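Local coordinates for protein RTX-adhesin (Marinomonas primoryensis, PDB 5IRB) that forms part of a 1.5-MDa adhesin that binds its Antarctic bacterium to diatoms and ice, this piece being a string of calcium-binding beta-sandwich domains, at residues D79-A84 with D99-F104; S110-R115 with V186-Q191; I248-T253 with V267-E272. One frame throughout, in Å; residues are numbered along the deposited sequence. Where two conformers were deposited one is given.

Contact 1 (D79-A84 with D99-F104). With CA (calcium ion), chain H.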
loop_
_atom_site.group_PDB
_atom_site.type_symbol
_atom_site.label_atom_id
_atom_site.label_comp_id
_atom_site.label_asym_id
_atom_site.label_seq_id
_atom_site.Cartn_x
_atom_site.Cartn_y
_atom_site.Cartn_z
ATOM N N ASP A 79 -20.501 31.752 -2.461
ATOM C CA ASP A 79 -19.699 32.316 -1.382
ATOM C C ASP A 79 -19.887 31.614 -0.044
ATOM O O ASP A 79 -19.347 32.069 0.956
ATOM C CB ASP A 79 -19.962 33.818 -1.230
ATOM C CG ASP A 79 -21.414 34.135 -0.917
ATOM O OD1 ASP A 79 -22.248 33.220 -0.891
ATOM O OD2 ASP A 79 -21.716 35.318 -0.709
ATOM N N ARG A 80 -20.617 30.501 -0.032
ATOM C CA ARG A 80 -20.911 29.787 1.217
ATOM C C ARG A 80 -21.520 30.735 2.263
ATOM O O ARG A 80 -21.158 30.709 3.439
ATOM C CB ARG A 80 -19.657 29.086 1.772
ATOM C CG ARG A 80 -19.295 27.751 1.063
ATOM C CD ARG A 80 -18.561 27.952 -0.250
ATOM N NE ARG A 80 -18.027 26.688 -0.778
ATOM C CZ ARG A 80 -18.712 25.826 -1.528
ATOM N NH1 ARG A 80 -19.972 26.076 -1.871
ATOM N NH2 ARG A 80 -18.140 24.709 -1.949
ATOM N N ILE A 81 -22.417 31.600 1.797
ATOM C CA ILE A 81 -23.165 32.505 2.681
ATOM C C ILE A 81 -24.638 32.444 2.343
ATOM O O ILE A 81 -25.014 32.578 1.178
ATOM C CB ILE A 81 -22.703 33.975 2.567
ATOM C CG1 ILE A 81 -21.245 34.135 2.982
ATOM C CG2 ILE A 81 -23.566 34.890 3.436
ATOM C CD1 ILE A 81 -20.658 35.426 2.486
ATOM N N VAL A 82 -25.453 32.211 3.367
ATOM C CA VAL A 82 -26.894 32.332 3.259
ATOM C C VAL A 82 -27.260 33.820 3.445
ATOM O O VAL A 82 -26.924 34.400 4.472
ATOM C CB VAL A 82 -27.606 31.478 4.316
ATOM C CG1 VAL A 82 -29.123 31.698 4.238
ATOM C CG2 VAL A 82 -27.257 29.999 4.157
ATOM N N ASP A 83 -27.938 34.426 2.470
ATOM C CA ASP A 83 -28.498 35.775 2.650
ATOM C C ASP A 83 -29.952 35.678 3.109
ATOM O O ASP A 83 -30.751 34.949 2.518
ATOM C CB ASP A 83 -28.405 36.607 1.358
ATOM C CG ASP A 83 -26.974 36.703 0.803
ATOM O OD1 ASP A 83 -26.026 37.024 1.561
ATOM O OD2 ASP A 83 -26.799 36.481 -0.417
ATOM N N ALA A 84 -30.300 36.436 4.142
ATOM C CA ALA A 84 -31.642 36.349 4.691
ATOM C C ALA A 84 -32.238 37.727 4.931
ATOM O O ALA A 84 -31.528 38.671 5.261
ATOM C CB ALA A 84 -31.617 35.567 5.984
ATOM N N ASP A 99 -32.206 42.424 7.840
ATOM C CA ASP A 99 -31.365 41.568 7.006
ATOM C C ASP A 99 -30.439 40.737 7.873
ATOM O O ASP A 99 -30.179 41.081 9.017
ATOM C CB ASP A 99 -30.465 42.375 6.054
ATOM C CG ASP A 99 -31.226 43.075 4.960
ATOM O OD1 ASP A 99 -32.154 42.472 4.381
ATOM O OD2 ASP A 99 -30.868 44.235 4.658
ATOM N N SER A 100 -29.884 39.674 7.302
ATOM C CA SER A 100 -28.868 38.926 8.016
ATOM C C SER A 100 -28.130 38.021 7.039
ATOM O O SER A 100 -28.592 37.788 5.916
ATOM C CB SER A 100 -29.490 38.096 9.138
ATOM O OG SER A 100 -28.487 37.545 9.968
ATOM N N THR A 101 -26.990 37.513 7.470
ATOM C CA THR A 101 -26.266 36.531 6.681
ATOM C C THR A 101 -25.773 35.453 7.625
ATOM O O THR A 101 -25.690 35.673 8.840
ATOM C CB THR A 101 -25.070 37.124 5.906
ATOM O OG1 THR A 101 -24.125 37.648 6.843
ATOM C CG2 THR A 101 -25.519 38.236 4.938
ATOM N N GLU A 102 -25.447 34.294 7.040
ATOM C CA GLU A 102 -24.875 33.167 7.744
ATOM C C GLU A 102 -23.897 32.453 6.819
ATOM O O GLU A 102 -24.271 31.937 5.769
ATOM C CB GLU A 102 -25.977 32.201 8.202
ATOM C CG GLU A 102 -25.492 31.092 9.134
ATOM C CD GLU A 102 -24.924 31.628 10.422
ATOM O OE1 GLU A 102 -25.282 32.760 10.798
ATOM O OE2 GLU A 102 -24.110 30.920 11.056
ATOM N N SER A 103 -22.634 32.462 7.207
ATOM C CA SER A 103 -21.620 31.704 6.492
ATOM C C SER A 103 -21.547 30.274 7.005
ATOM O O SER A 103 -21.963 29.965 8.126
ATOM C CB SER A 103 -20.259 32.377 6.614
ATOM O OG SER A 103 -19.744 32.255 7.922
ATOM N N PHE A 104 -21.060 29.388 6.151
ATOM C CA PHE A 104 -20.951 27.985 6.511
ATOM C C PHE A 104 -19.803 27.385 5.722
ATOM O O PHE A 104 -19.244 28.037 4.835
ATOM C CB PHE A 104 -22.267 27.245 6.269
ATOM C CG PHE A 104 -22.744 27.309 4.858
ATOM C CD1 PHE A 104 -23.444 28.417 4.397
ATOM C CD2 PHE A 104 -22.497 26.269 3.984
ATOM C CE1 PHE A 104 -23.881 28.484 3.098
ATOM C CE2 PHE A 104 -22.929 26.328 2.682
ATOM C CZ PHE A 104 -23.623 27.444 2.233
HETATM CA CA CA H . -24.588 33.031 -1.103
HETATM O O HOH W 1 -24.391 35.475 -0.823
HETATM O O HOH W 2 -27.050 33.615 -1.439
HETATM O O HOH W 3 -24.190 33.308 -3.590
#

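Contact 2 (S110-R115 with V186-Q191). With CA (calcium ion), chain I.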
loop_
_atom_site.group_PDB
_atom_site.type_symbol
_atom_site.label_atom_id
_atom_site.label_comp_id
_atom_site.label_asym_id
_atom_site.label_seq_id
_atom_site.Cartn_x
_atom_site.Cartn_y
_atom_site.Cartn_z
ATOM N N SER A 110 -12.916 13.991 1.003
ATOM C CA SER A 110 -11.550 14.105 1.489
ATOM C C SER A 110 -10.704 13.159 0.650
ATOM O O SER A 110 -11.240 12.303 -0.052
ATOM C CB SER A 110 -11.431 13.782 2.977
ATOM O OG SER A 110 -11.859 14.886 3.764
ATOM N N ARG A 111 -9.393 13.338 0.684
ATOM C CA ARG A 111 -8.521 12.520 -0.158
ATOM C C ARG A 111 -7.593 11.715 0.715
ATOM O O ARG A 111 -7.010 12.228 1.675
ATOM C CB ARG A 111 -7.704 13.376 -1.116
ATOM C CG ARG A 111 -8.547 14.181 -2.098
ATOM C CD ARG A 111 -7.743 15.354 -2.665
ATOM N NE ARG A 111 -6.755 14.812 -3.588
ATOM C CZ ARG A 111 -5.528 15.292 -3.783
ATOM N NH1 ARG A 111 -5.104 16.379 -3.134
ATOM N NH2 ARG A 111 -4.732 14.682 -4.656
ATOM N N ALA A 112 -7.452 10.444 0.362
ATOM C CA ALA A 112 -6.586 9.529 1.093
ATOM C C ALA A 112 -5.648 8.849 0.105
ATOM O O ALA A 112 -6.071 8.425 -0.974
ATOM C CB ALA A 112 -7.396 8.498 1.830
ATOM N N THR A 113 -4.375 8.754 0.471
ATOM C CA THR A 113 -3.424 8.051 -0.374
ATOM C C THR A 113 -2.854 6.850 0.387
ATOM O O THR A 113 -2.909 6.797 1.613
ATOM C CB THR A 113 -2.270 8.952 -0.835
ATOM O OG1 THR A 113 -1.539 9.434 0.300
ATOM C CG2 THR A 113 -2.785 10.139 -1.684
ATOM N N ILE A 114 -2.227 5.931 -0.353
ATOM C CA ILE A 114 -1.548 4.777 0.261
ATOM C C ILE A 114 -0.403 4.369 -0.667
ATOM O O ILE A 114 -0.526 4.441 -1.888
ATOM C CB ILE A 114 -2.525 3.602 0.525
ATOM C CG1 ILE A 114 -1.821 2.428 1.222
ATOM C CG2 ILE A 114 -3.222 3.184 -0.756
ATOM C CD1 ILE A 114 -2.778 1.423 1.853
ATOM N N ARG A 115 0.744 4.051 -0.077
ATOM C CA ARG A 115 1.814 3.409 -0.839
ATOM C C ARG A 115 2.216 2.088 -0.153
ATOM O O ARG A 115 2.052 1.916 1.066
ATOM C CB ARG A 115 3.027 4.341 -0.984
ATOM C CG ARG A 115 3.737 4.637 0.328
ATOM C CD ARG A 115 4.790 5.730 0.206
ATOM N NE ARG A 115 5.807 5.628 1.258
ATOM C CZ ARG A 115 6.072 6.570 2.170
ATOM N NH1 ARG A 115 7.026 6.360 3.074
ATOM N NH2 ARG A 115 5.402 7.719 2.179
ATOM N N VAL A 186 -4.061 -2.754 -2.647
ATOM C CA VAL A 186 -4.071 -2.420 -1.228
ATOM C C VAL A 186 -4.892 -1.148 -1.015
ATOM O O VAL A 186 -4.705 -0.173 -1.740
ATOM C CB VAL A 186 -2.649 -2.208 -0.700
ATOM C CG1 VAL A 186 -2.666 -1.936 0.777
ATOM C CG2 VAL A 186 -1.818 -3.474 -0.967
ATOM N N SER A 187 -5.795 -1.154 -0.036
ATOM C CA SER A 187 -6.640 0.021 0.214
ATOM C C SER A 187 -6.611 0.497 1.638
ATOM O O SER A 187 -6.407 -0.298 2.567
ATOM C CB SER A 187 -8.094 -0.274 -0.124
ATOM O OG SER A 187 -8.238 -0.630 -1.475
ATOM N N VAL A 188 -6.939 1.775 1.804
ATOM C CA VAL A 188 -7.096 2.365 3.112
ATOM C C VAL A 188 -8.479 2.992 3.093
ATOM O O VAL A 188 -8.846 3.693 2.156
ATOM C CB VAL A 188 -5.999 3.427 3.465
ATOM C CG1 VAL A 188 -5.915 4.570 2.441
ATOM C CG2 VAL A 188 -6.263 3.997 4.847
ATOM N N THR A 189 -9.266 2.711 4.118
ATOM C CA THR A 189 -10.576 3.305 4.210
ATOM C C THR A 189 -10.751 3.980 5.569
ATOM O O THR A 189 -10.122 3.594 6.551
ATOM C CB THR A 189 -11.652 2.236 4.000
ATOM O OG1 THR A 189 -11.513 1.257 5.035
ATOM C CG2 THR A 189 -11.442 1.527 2.663
ATOM N N GLY A 190 -11.610 4.985 5.618
ATOM C CA GLY A 190 -11.893 5.653 6.867
ATOM C C GLY A 190 -12.922 6.746 6.691
ATOM O O GLY A 190 -13.627 6.776 5.687
ATOM N N GLN A 191 -12.954 7.686 7.624
ATOM C CA GLN A 191 -13.956 8.746 7.585
ATOM C C GLN A 191 -13.356 10.084 7.989
ATOM O O GLN A 191 -12.623 10.151 8.965
ATOM C CB GLN A 191 -15.078 8.370 8.541
ATOM C CG GLN A 191 -16.455 8.729 8.129
ATOM C CD GLN A 191 -17.465 8.193 9.123
ATOM O OE1 GLN A 191 -17.882 8.896 10.048
ATOM N NE2 GLN A 191 -17.840 6.927 8.956
HETATM CA CA CA I . -11.559 9.687 10.848
HETATM O O HOH W 4 -11.314 7.558 9.712
HETATM O O HOH W 5 -11.418 12.254 11.384
HETATM O O HOH W 6 -13.446 8.523 11.957
HETATM O O HOH W 7 -9.852 9.272 12.144
HETATM O O HOH W 8 -9.753 10.442 9.459
#

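Contact 3 (I248-T253 with V267-E272)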
loop_
_atom_site.group_PDB
_atom_site.type_symbol
_atom_site.label_atom_id
_atom_site.label_comp_id
_atom_site.label_asym_id
_atom_site.label_seq_id
_atom_site.Cartn_x
_atom_site.Cartn_y
_atom_site.Cartn_z
ATOM N N ILE A 248 25.811 -20.641 -13.240
ATOM C CA ILE A 248 27.206 -20.832 -12.847
ATOM C C ILE A 248 27.990 -19.549 -13.130
ATOM O O ILE A 248 27.845 -18.938 -14.194
ATOM C CB ILE A 248 27.868 -22.041 -13.577
ATOM C CG1 ILE A 248 27.195 -23.354 -13.164
ATOM C CG2 ILE A 248 29.361 -22.088 -13.290
ATOM C CD1 ILE A 248 27.721 -24.606 -13.897
ATOM N N ALA A 249 28.832 -19.138 -12.188
ATOM C CA ALA A 249 29.548 -17.887 -12.352
ATOM C C ALA A 249 30.973 -17.991 -11.827
ATOM O O ALA A 249 31.247 -18.798 -10.944
ATOM C CB ALA A 249 28.810 -16.773 -11.635
ATOM N N GLU A 250 31.869 -17.178 -12.376
ATOM C CA GLU A 250 33.212 -17.020 -11.818
ATOM C C GLU A 250 33.149 -16.847 -10.311
ATOM O O GLU A 250 32.360 -16.055 -9.821
ATOM C CB GLU A 250 33.927 -15.817 -12.426
ATOM C CG GLU A 250 35.374 -15.673 -11.954
ATOM C CD GLU A 250 36.046 -14.435 -12.499
ATOM O OE1 GLU A 250 35.398 -13.698 -13.272
ATOM O OE2 GLU A 250 37.235 -14.214 -12.174
ATOM N N GLY A 251 33.981 -17.577 -9.573
ATOM C CA GLY A 251 33.958 -17.491 -8.122
ATOM C C GLY A 251 33.110 -18.539 -7.430
ATOM O O GLY A 251 33.236 -18.733 -6.212
ATOM N N ASP A 252 32.247 -19.218 -8.183
ATOM C CA ASP A 252 31.450 -20.286 -7.602
ATOM C C ASP A 252 32.344 -21.378 -7.006
ATOM O O ASP A 252 33.417 -21.677 -7.535
ATOM C CB ASP A 252 30.524 -20.886 -8.659
ATOM C CG ASP A 252 29.251 -20.066 -8.865
ATOM O OD1 ASP A 252 29.082 -19.041 -8.167
ATOM O OD2 ASP A 252 28.426 -20.464 -9.730
ATOM N N THR A 253 31.874 -22.020 -5.944
ATOM C CA THR A 253 32.656 -23.068 -5.294
ATOM C C THR A 253 32.507 -24.379 -6.038
ATOM O O THR A 253 31.392 -24.763 -6.407
ATOM C CB THR A 253 32.236 -23.256 -3.832
ATOM O OG1 THR A 253 32.536 -22.058 -3.104
ATOM C CG2 THR A 253 32.993 -24.441 -3.195
ATOM N N VAL A 267 35.475 -21.562 -9.638
ATOM C CA VAL A 267 35.424 -21.457 -11.083
ATOM C C VAL A 267 36.181 -20.205 -11.500
ATOM O O VAL A 267 36.005 -19.145 -10.872
ATOM C CB VAL A 267 33.956 -21.380 -11.583
ATOM C CG1 VAL A 267 33.903 -21.291 -13.109
ATOM C CG2 VAL A 267 33.175 -22.580 -11.108
ATOM N N ASP A 268 36.977 -20.286 -12.571
ATOM C CA ASP A 268 37.678 -19.089 -13.030
ATOM C C ASP A 268 36.897 -18.401 -14.144
ATOM O O ASP A 268 35.806 -18.854 -14.492
ATOM C CB ASP A 268 39.122 -19.410 -13.460
ATOM C CG ASP A 268 39.228 -20.291 -14.719
ATOM O OD1 ASP A 268 38.318 -20.334 -15.573
ATOM O OD2 ASP A 268 40.281 -20.959 -14.850
ATOM N N ALA A 269 37.465 -17.320 -14.691
ATOM C CA ALA A 269 36.797 -16.435 -15.656
ATOM C C ALA A 269 36.621 -17.081 -17.034
ATOM O O ALA A 269 35.800 -16.631 -17.845
ATOM C CB ALA A 269 37.571 -15.132 -15.789
ATOM N N ASN A 270 37.405 -18.125 -17.298
ATOM C CA ASN A 270 37.225 -18.893 -18.516
ATOM C C ASN A 270 36.177 -19.976 -18.404
ATOM O O ASN A 270 35.905 -20.665 -19.382
ATOM C CB ASN A 270 38.553 -19.503 -18.987
ATOM C CG ASN A 270 38.574 -19.713 -20.478
ATOM O OD1 ASN A 270 38.186 -18.827 -21.236
ATOM N ND2 ASN A 270 39.026 -20.892 -20.919
ATOM N N GLY A 271 35.613 -20.136 -17.213
ATOM C CA GLY A 271 34.750 -21.261 -16.903
ATOM C C GLY A 271 35.483 -22.584 -16.634
ATOM O O GLY A 271 34.918 -23.658 -16.809
ATOM N N GLU A 272 36.732 -22.496 -16.181
ATOM C CA GLU A 272 37.494 -23.698 -15.813
ATOM C C GLU A 272 37.791 -23.714 -14.314
ATOM O O GLU A 272 37.616 -22.707 -13.601
ATOM C CB GLU A 272 38.802 -23.789 -16.614
ATOM C CG GLU A 272 38.604 -23.964 -18.118
ATOM C CD GLU A 272 39.916 -23.984 -18.898
ATOM O OE1 GLU A 272 40.657 -24.978 -18.804
ATOM O OE2 GLU A 272 40.207 -22.996 -19.606
HETATM O O HOH W 9 39.714 -16.274 -12.789
#

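Contact 1 (D79-A84 with D99-F104)
Val-82 and Glu-102 face each other as an antiparallel hydrogen-bonded pair, with Val-82 N giving its hydrogen to Glu-102 O at 2.7 Å and Glu-102 N returning the bond to Val-82 O. Ala-84 and Ser-100 repeat the pattern, while Phe-104 N reaches Arg-80 O at 3.0 Å where the pairing begins. The Phe-104 ring swings back across the neighbouring strand, because chi1 of 58° sets CG between its own backbone N and carbonyl carbon. Its CE1 then lies 3.4 Å from Arg-80 C, with Arg-80 CB over one ring face, and 3.8 Å from Val-82 CG2, the valine and phenylalanine side chains crossing at about a right angle. On the opposite sheet face Ile-81 CG2 packs on Thr-101 CB at 3.7 Å, two beta-branched residues well suited to extended backbone.

Calcium sits just outside this pairing, held by Asp-79 OD1 at 2.4 Å, by Ile-81 O and by three waters, with Asp-77 as a further ligand. Asp-79 OD1 also accepts from Ile-81 N, an Asx turn that fixes the loop so that both ligands face the ion. Asp-83 belongs to the second shell: its OD2 takes a hydrogen from a calcium-bound water at 2.6 Å, and the same water donates to Asp-79 OD2. The negative charges gathered here probably help balance the ion. Arg-80 turns its guanidinium away, donating to the carbonyls of Ser-75 and Asp-77.

On the inner face, small Ala-84 fits beneath Leu-10 and Ile-12 of strand 8-12, and Val-82 and Phe-104 close over Leu-74 of helix 71-76. The whole is a beta hairpin, consistent with an Ig-like sandwich, whose first strand starts from a calcium-binding loop in which Asp-77, Asp-79 and Ile-81 supply ligands.

Contact 2 (S110-R115 with V186-Q191)
Ile-114 meets Val-186 and Val-188 across the interior between two sheets. The side-chain contacts are apolar and carried by branched residues, with methyls also resting against backbone atoms. With CG1 anti to the backbone nitrogen (chi1 -177°), Ile-114 extends CD1 to within 3.5 Å of Val-186 CG1, the two side chains crossing at about a right angle. Val-188 CG1 sits between Ile-114 and Ala-112 of the facing strand, 4.0 Å from Ile-114 CB and 4.2 Å from Ala-112 CB. The same methyl approaches the backbone at Thr-113 O, 3.8 Å away. Valine and isoleucine favour strands and fill such an interior; the strand axes pass 7.0 Å apart at 149°. Thr-113, Ser-187 and Thr-189, alternating with these residues, turn away from the interface.

Polar and metal interactions lie at the end of the strand 183-191. A calcium ion is bound by Gln-191 O at 2.2 Å and five waters, one of which accepts from Gln-191 N at 2.7 Å. Ser-110 OG bonds to Asp-192 nearby.

Strand 112-116 pairs with strand 133-142 and strand 183-191 with strands 197-208 and 149-154, so this is face-to-face packing of two sheets, characteristic of a beta sandwich.

Contact 3 (I248-T253 with V267-E272)
Gly-251 and Val-267 are joined by a backbone bond, Gly-251 N to Val-267 O at 2.9 Å. Val-267 N in turn donates to Asp-252 O, also at 2.9 Å, so both polar backbone atoms of the buried Val-267 are satisfied by two successive residues opposite. Gly-251 is the third residue of a type II turn from Ala-249 to Asp-252, where its positive phi of 95° suits a residue without a side chain. Together these features make a G1 beta bulge, set just where the hairpin of strands 253-258 and 261-266 opens into the loops at one end of the beta sandwich.

Within the turn, Asp-252 N bonds to Ala-249 O, and Asp-252 OD2 receives Ala-249 N at 2.8 Å from above its carboxylate plane. Ser-294 OG is a second partner of that oxygen, tying the turn to strand 287-295.

The other loop is held likewise by an aspartate. Asp-268 OD1 accepts Glu-272 N at 2.7 Å and, weakly, Asn-270 N, while Asp-268 O takes Gly-271 N to close a type I turn and Asp-268 N donates to Glu-272 O. Asn-270 ND2 meets the anti lone pair of Glu-272 OE2 at 2.7 Å, the oxygen lying in the amide plane. Glu-250, fully extended with CG anti to its nitrogen (chi1 -176°), lays its carboxylate alongside Ala-269, OE1 lying 3.6 Å from Ala-269 CB. One water links the loops, donating to Glu-250 OE2 and accepting from Ala-269 N at 3.1 Å. On the apolar side Val-267 CG2 lies 4.0 Å from Asp-252 CB and touches Ile-248 CG2.

The three contacts follow one another along the chain without overlap, and each lies in a different beta sandwich of an elongated row. The centres of contacts 1 and 2 are about 34 Å apart, those of contacts 2 and 3 about 50 Å and those of contacts 1 and 3 about 82 Å; contacts 1 and 3 fall on opposite sides of the chain's centre. Strand 95-106 of contact 1 is followed directly by strand 112-116 of contact 2, so the chain passes there from one domain to the next. Three five-stranded sheets share one strand order, 1-5-4-2-3, and each contact samples a different part of that plan, consistent with an extended, calcium-bearing portion of the adhesin.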